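Local coordinates for protein acetylxylan esterase A (Aspergillus awamori, PDB 5X6S) that removes acetyl side groups from the backbone of acetylated xylans, as a secreted serine esterase of carbohydrate esterase family 1, at residues V113-V127 and F136-F150. Residues are numbered along the deposited sequence; the frame is centred on the assembly and turned at random.
Sequences VFVTGSSSGAMMTNV and FAAATVYSGVSAGCF. With NAG (2-acetamido-2-deoxy-beta-D-glucopyranose), chain C.
Met123 turns CG away from its own carbonyl carbon (chi1 -57°) and runs on extended (chi2 -175°), which carries SD over the centre of the Phe150 ring, 3.7 Å from its centroid, in a Met-aromatic contact. It ties the helix of a beta-alpha-beta unit of the alpha/beta-hydrolase fold to the loop that follows its second strand; strands 113-118 and 138-142 run parallel, and helix 120-131 connects them and packs over the sheet face that carries Val115 and Val141. Between the strands, Thr140 N donates to Val115 O and Tyr142 N to Gly117 O (3.1 Å). Thr116 OG1 adds a side-chain bond of 2.8 Å to Thr140 O, approaching from above the carbonyl plane. At the far end, Val115 CG1 sits over one face of Phe136, offset toward its rim.

Where strand meets helix, Ser119 N bonds Tyr142 O, helping to hold the turn, which fits a nucleophile elbow (GxSxG) with Ser119 as the probable nucleophile; its OG bonds His259, consistent with a charge relay. Gly144, with no side chain, lets Ala122 CB come within 3.6 Å of its CA; a CB there would clash with the helix backbone. One turn on, Asn126 OD1 bonds Trp217 of helix 208-221, while its ND2 donates to Val145 O at 2.8 Å from 51° above the carbonyl plane.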
loop_
_atom_site.group_PDB
_atom_site.type_symbol
_atom_site.label_atom_id
_atom_site.label_comp_id
_atom_site.label_asym_id
_atom_site.label_seq_id
_atom_site.Cartn_x
_atom_site.Cartn_y
_atom_site.Cartn_z
ATOM N N VAL A 113 3.813 3.878 6.922
ATOM C CA VAL A 113 2.673 4.504 7.588
ATOM C C VAL A 113 2.146 3.535 8.646
ATOM O O VAL A 113 1.931 2.330 8.368
ATOM C CB VAL A 113 1.561 4.944 6.572
ATOM C CG1 VAL A 113 0.405 5.646 7.273
ATOM C CG2 VAL A 113 2.127 5.796 5.454
ATOM N N PHE A 114 1.976 4.041 9.865
ATOM C CA PHE A 114 1.705 3.208 11.032
ATOM C C PHE A 114 0.539 3.815 11.779
ATOM O O PHE A 114 0.344 5.003 11.683
ATOM C CB PHE A 114 2.981 3.143 11.909
ATOM C CG PHE A 114 4.166 2.646 11.140
ATOM C CD1 PHE A 114 4.330 1.269 10.903
ATOM C CD2 PHE A 114 5.100 3.533 10.622
ATOM C CE1 PHE A 114 5.389 0.804 10.108
ATOM C CE2 PHE A 114 6.180 3.062 9.844
ATOM C CZ PHE A 114 6.307 1.683 9.589
ATOM N N VAL A 115 -0.189 3.019 12.543
ATOM C CA VAL A 115 -1.332 3.504 13.283
ATOM C C VAL A 115 -1.321 2.900 14.675
ATOM O O VAL A 115 -0.968 1.714 14.829
ATOM C CB VAL A 115 -2.683 3.277 12.515
ATOM C CG1 VAL A 115 -2.925 1.830 12.146
ATOM C CG2 VAL A 115 -3.879 3.920 13.238
ATOM N N THR A 116 -1.665 3.710 15.682
ATOM C CA THR A 116 -1.629 3.283 17.084
ATOM C C THR A 116 -2.606 4.158 17.863
ATOM O O THR A 116 -2.989 5.254 17.403
ATOM C CB THR A 116 -0.188 3.350 17.664
ATOM O OG1 THR A 116 -0.193 2.963 19.019
ATOM C CG2 THR A 116 0.422 4.799 17.547
ATOM N N GLY A 117 -3.049 3.670 19.011
ATOM C CA GLY A 117 -4.058 4.335 19.780
ATOM C C GLY A 117 -4.263 3.668 21.114
ATOM O O GLY A 117 -3.818 2.533 21.296
ATOM N N SER A 118 -4.884 4.388 22.055
ATOM C CA SER A 118 -5.180 3.874 23.369
ATOM C C SER A 118 -6.707 3.892 23.606
ATOM O O SER A 118 -7.380 4.805 23.214
ATOM C CB SER A 118 -4.441 4.688 24.467
ATOM O OG SER A 118 -3.049 4.533 24.295
ATOM N N SER A 119 -7.211 2.865 24.285
ATOM C CA SER A 119 -8.609 2.740 24.684
ATOM C C SER A 119 -9.540 2.882 23.452
ATOM O O SER A 119 -9.383 2.113 22.542
ATOM C CB SER A 119 -8.895 3.711 25.839
ATOM O OG SER A 119 -10.184 3.511 26.399
ATOM N N SER A 120 -10.442 3.857 23.412
ATOM C CA SER A 120 -11.251 4.136 22.219
ATOM C C SER A 120 -10.385 4.232 20.959
ATOM O O SER A 120 -10.732 3.702 19.899
ATOM C CB SER A 120 -12.090 5.396 22.405
ATOM O OG SER A 120 -13.106 5.518 21.370
ATOM N N GLY A 121 -9.221 4.821 21.102
ATOM C CA GLY A 121 -8.295 4.952 19.963
ATOM C C GLY A 121 -7.665 3.647 19.585
ATOM O O GLY A 121 -7.341 3.436 18.408
ATOM N N ALA A 122 -7.502 2.745 20.567
ATOM C CA ALA A 122 -7.040 1.385 20.234
ATOM C C ALA A 122 -8.140 0.586 19.530
ATOM O O ALA A 122 -7.832 -0.222 18.627
ATOM C CB ALA A 122 -6.541 0.662 21.453
ATOM N N MET A 123 -9.385 0.779 19.948
ATOM C CA MET A 123 -10.520 0.188 19.212
ATOM C C MET A 123 -10.493 0.663 17.735
ATOM O O MET A 123 -10.633 -0.128 16.797
ATOM C CB MET A 123 -11.825 0.579 19.813
ATOM C CG MET A 123 -12.008 0.217 21.289
ATOM S SD MET A 123 -13.670 0.636 21.757
ATOM C CE MET A 123 -13.503 0.969 23.501
ATOM N N MET A 124 -10.308 1.961 17.558
ATOM C CA MET A 124 -10.244 2.557 16.213
ATOM C C MET A 124 -9.004 2.059 15.470
ATOM O O MET A 124 -9.045 1.850 14.241
ATOM C CB MET A 124 -10.297 4.081 16.307
ATOM C CG MET A 124 -10.157 4.781 14.935
ATOM S SD MET A 124 -11.350 4.252 13.701
ATOM C CE MET A 124 -12.699 5.333 14.101
ATOM N N THR A 125 -7.916 1.782 16.188
ATOM C CA THR A 125 -6.757 1.226 15.519
ATOM C C THR A 125 -7.091 -0.103 14.831
ATOM O O THR A 125 -6.703 -0.332 13.677
ATOM C CB THR A 125 -5.541 1.114 16.502
ATOM O OG1 THR A 125 -5.175 2.436 16.898
ATOM C CG2 THR A 125 -4.341 0.484 15.861
ATOM N N ASN A 126 -7.801 -0.982 15.530
ATOM C CA ASN A 126 -8.209 -2.247 14.960
ATOM C C ASN A 126 -9.124 -2.013 13.798
ATOM O O ASN A 126 -8.999 -2.657 12.812
ATOM C CB ASN A 126 -8.864 -3.170 15.953
ATOM C CG ASN A 126 -7.858 -3.852 16.859
ATOM O OD1 ASN A 126 -6.846 -4.357 16.443
ATOM N ND2 ASN A 126 -8.135 -3.786 18.100
ATOM N N VAL A 127 -10.022 -1.075 13.930
ATOM C CA VAL A 127 -10.979 -0.737 12.843
ATOM C C VAL A 127 -10.228 -0.245 11.596
ATOM O O VAL A 127 -10.524 -0.670 10.440
ATOM C CB VAL A 127 -12.068 0.242 13.306
ATOM C CG1 VAL A 127 -12.904 0.761 12.119
ATOM C CG2 VAL A 127 -13.014 -0.422 14.309
ATOM N N PHE A 136 -1.514 0.824 5.824
ATOM C CA PHE A 136 -0.738 0.650 7.051
ATOM C C PHE A 136 0.212 -0.545 6.997
ATOM O O PHE A 136 -0.220 -1.658 6.701
ATOM C CB PHE A 136 -1.643 0.539 8.255
ATOM C CG PHE A 136 -2.534 1.732 8.444
ATOM C CD1 PHE A 136 -1.992 2.967 8.804
ATOM C CD2 PHE A 136 -3.898 1.632 8.177
ATOM C CE1 PHE A 136 -2.792 4.080 8.917
ATOM C CE2 PHE A 136 -4.712 2.730 8.265
ATOM C CZ PHE A 136 -4.176 3.970 8.650
ATOM N N ALA A 137 1.505 -0.278 7.281
ATOM C CA ALA A 137 2.556 -1.280 7.349
ATOM C C ALA A 137 2.488 -2.067 8.637
ATOM O O ALA A 137 2.788 -3.263 8.667
ATOM C CB ALA A 137 3.911 -0.602 7.226
ATOM N N ALA A 138 2.065 -1.408 9.726
ATOM C CA ALA A 138 1.980 -2.031 11.073
ATOM C C ALA A 138 1.156 -1.158 11.946
ATOM O O ALA A 138 0.992 0.061 11.641
ATOM C CB ALA A 138 3.372 -2.237 11.699
ATOM N N ALA A 139 0.635 -1.738 13.020
ATOM C CA ALA A 139 -0.237 -1.080 13.973
ATOM C C ALA A 139 0.084 -1.559 15.351
ATOM O O ALA A 139 0.414 -2.767 15.512
ATOM C CB ALA A 139 -1.681 -1.398 13.707
ATOM N N THR A 140 -0.065 -0.672 16.347
ATOM C CA THR A 140 0.121 -1.044 17.781
ATOM C C THR A 140 -1.133 -0.652 18.520
ATOM O O THR A 140 -1.549 0.522 18.479
ATOM C CB THR A 140 1.427 -0.410 18.398
ATOM O OG1 THR A 140 2.593 -0.923 17.726
ATOM C CG2 THR A 140 1.566 -0.723 19.909
ATOM N N VAL A 141 -1.732 -1.592 19.229
ATOM C CA VAL A 141 -2.993 -1.434 19.921
ATOM C C VAL A 141 -2.739 -1.448 21.431
ATOM O O VAL A 141 -2.241 -2.471 21.980
ATOM C CB VAL A 141 -4.000 -2.553 19.507
ATOM C CG1 VAL A 141 -5.312 -2.474 20.217
ATOM C CG2 VAL A 141 -4.219 -2.555 17.983
ATOM N N TYR A 142 -3.008 -0.316 22.078
ATOM C CA TYR A 142 -2.924 -0.185 23.555
ATOM C C TYR A 142 -4.312 -0.290 24.220
ATOM O O TYR A 142 -5.041 0.705 24.376
ATOM C CB TYR A 142 -2.192 1.107 23.996
ATOM C CG TYR A 142 -0.732 1.074 23.728
ATOM C CD1 TYR A 142 0.126 0.316 24.549
ATOM C CD2 TYR A 142 -0.168 1.761 22.652
ATOM C CE1 TYR A 142 1.470 0.240 24.287
ATOM C CE2 TYR A 142 1.234 1.690 22.395
ATOM C CZ TYR A 142 2.027 0.946 23.237
ATOM O OH TYR A 142 3.365 0.844 23.054
ATOM N N SER A 143 -4.686 -1.521 24.624
ATOM C CA SER A 143 -5.950 -1.719 25.389
ATOM C C SER A 143 -7.194 -1.311 24.617
ATOM O O SER A 143 -7.845 -0.299 24.924
ATOM C CB SER A 143 -5.906 -0.982 26.732
ATOM O OG SER A 143 -4.694 -1.261 27.441
ATOM N N GLY A 144 -7.510 -2.074 23.581
ATOM C CA GLY A 144 -8.700 -1.832 22.789
ATOM C C GLY A 144 -9.638 -3.050 22.800
ATOM O O GLY A 144 -9.593 -3.888 23.714
ATOM N N VAL A 145 -10.470 -3.141 21.774
ATOM C CA VAL A 145 -11.318 -4.323 21.512
ATOM C C VAL A 145 -11.170 -4.640 20.038
ATOM O O VAL A 145 -10.725 -3.789 19.270
ATOM C CB VAL A 145 -12.802 -4.137 21.890
ATOM C CG1 VAL A 145 -12.950 -3.678 23.329
ATOM C CG2 VAL A 145 -13.520 -3.190 20.942
ATOM N N SER A 146 -11.497 -5.885 19.665
ATOM C CA SER A 146 -11.298 -6.401 18.301
ATOM C C SER A 146 -12.138 -5.563 17.310
ATOM O O SER A 146 -13.092 -4.916 17.709
ATOM C CB SER A 146 -11.681 -7.881 18.224
ATOM O OG SER A 146 -13.048 -8.036 18.618
ATOM N N ALA A 147 -11.742 -5.574 16.041
ATOM C CA ALA A 147 -12.483 -4.846 15.036
ATOM C C ALA A 147 -13.872 -5.470 14.924
ATOM O O ALA A 147 -14.022 -6.683 14.677
ATOM C CB ALA A 147 -11.760 -4.882 13.679
ATOM N N GLY A 148 -14.879 -4.654 15.144
ATOM C CA GLY A 148 -16.266 -5.063 15.051
ATOM C C GLY A 148 -16.826 -5.563 16.365
ATOM O O GLY A 148 -17.976 -5.896 16.418
ATOM N N CYS A 149 -16.030 -5.570 17.434
ATOM C CA CYS A 149 -16.553 -5.867 18.778
ATOM C C CYS A 149 -17.528 -4.796 19.269
ATOM O O CYS A 149 -18.446 -5.079 20.058
ATOM C CB CYS A 149 -15.380 -6.082 19.751
ATOM S SG CYS A 149 -15.788 -6.926 21.328
ATOM N N PHE A 150 -17.359 -3.546 18.801
ATOM C CA PHE A 150 -18.278 -2.477 19.177
ATOM C C PHE A 150 -19.378 -2.261 18.163
ATOM O O PHE A 150 -20.144 -1.294 18.274
ATOM C CB PHE A 150 -17.561 -1.139 19.478
ATOM C CG PHE A 150 -17.361 -0.855 20.947
ATOM C CD1 PHE A 150 -17.011 -1.881 21.846
ATOM C CD2 PHE A 150 -17.486 0.447 21.439
ATOM C CE1 PHE A 150 -16.791 -1.604 23.190
ATOM C CE2 PHE A 150 -17.247 0.736 22.783
ATOM C CZ PHE A 150 -16.907 -0.309 23.668
HETATM C C1 NAG C . -22.403 -5.700 20.733
HETATM C C2 NAG C . -23.671 -5.800 19.874
HETATM C C3 NAG C . -23.920 -7.226 19.379
HETATM C C4 NAG C . -22.687 -7.805 18.688
HETATM C C5 NAG C . -21.440 -7.587 19.566
HETATM C C6 NAG C . -20.178 -7.960 18.816
HETATM C C7 NAG C . -25.550 -4.331 20.447
HETATM C C8 NAG C . -26.622 -4.017 21.441
HETATM N N2 NAG C . -24.785 -5.371 20.691
HETATM O O3 NAG C . -25.044 -7.196 18.520
HETATM O O4 NAG C . -22.750 -9.196 18.427
HETATM O O5 NAG C . -21.284 -6.262 20.063
HETATM O O6 NAG C . -19.085 -7.776 19.704
HETATM O O7 NAG C . -25.410 -3.596 19.461
HETATM O O HOH W 1 -12.720 -2.124 17.490
#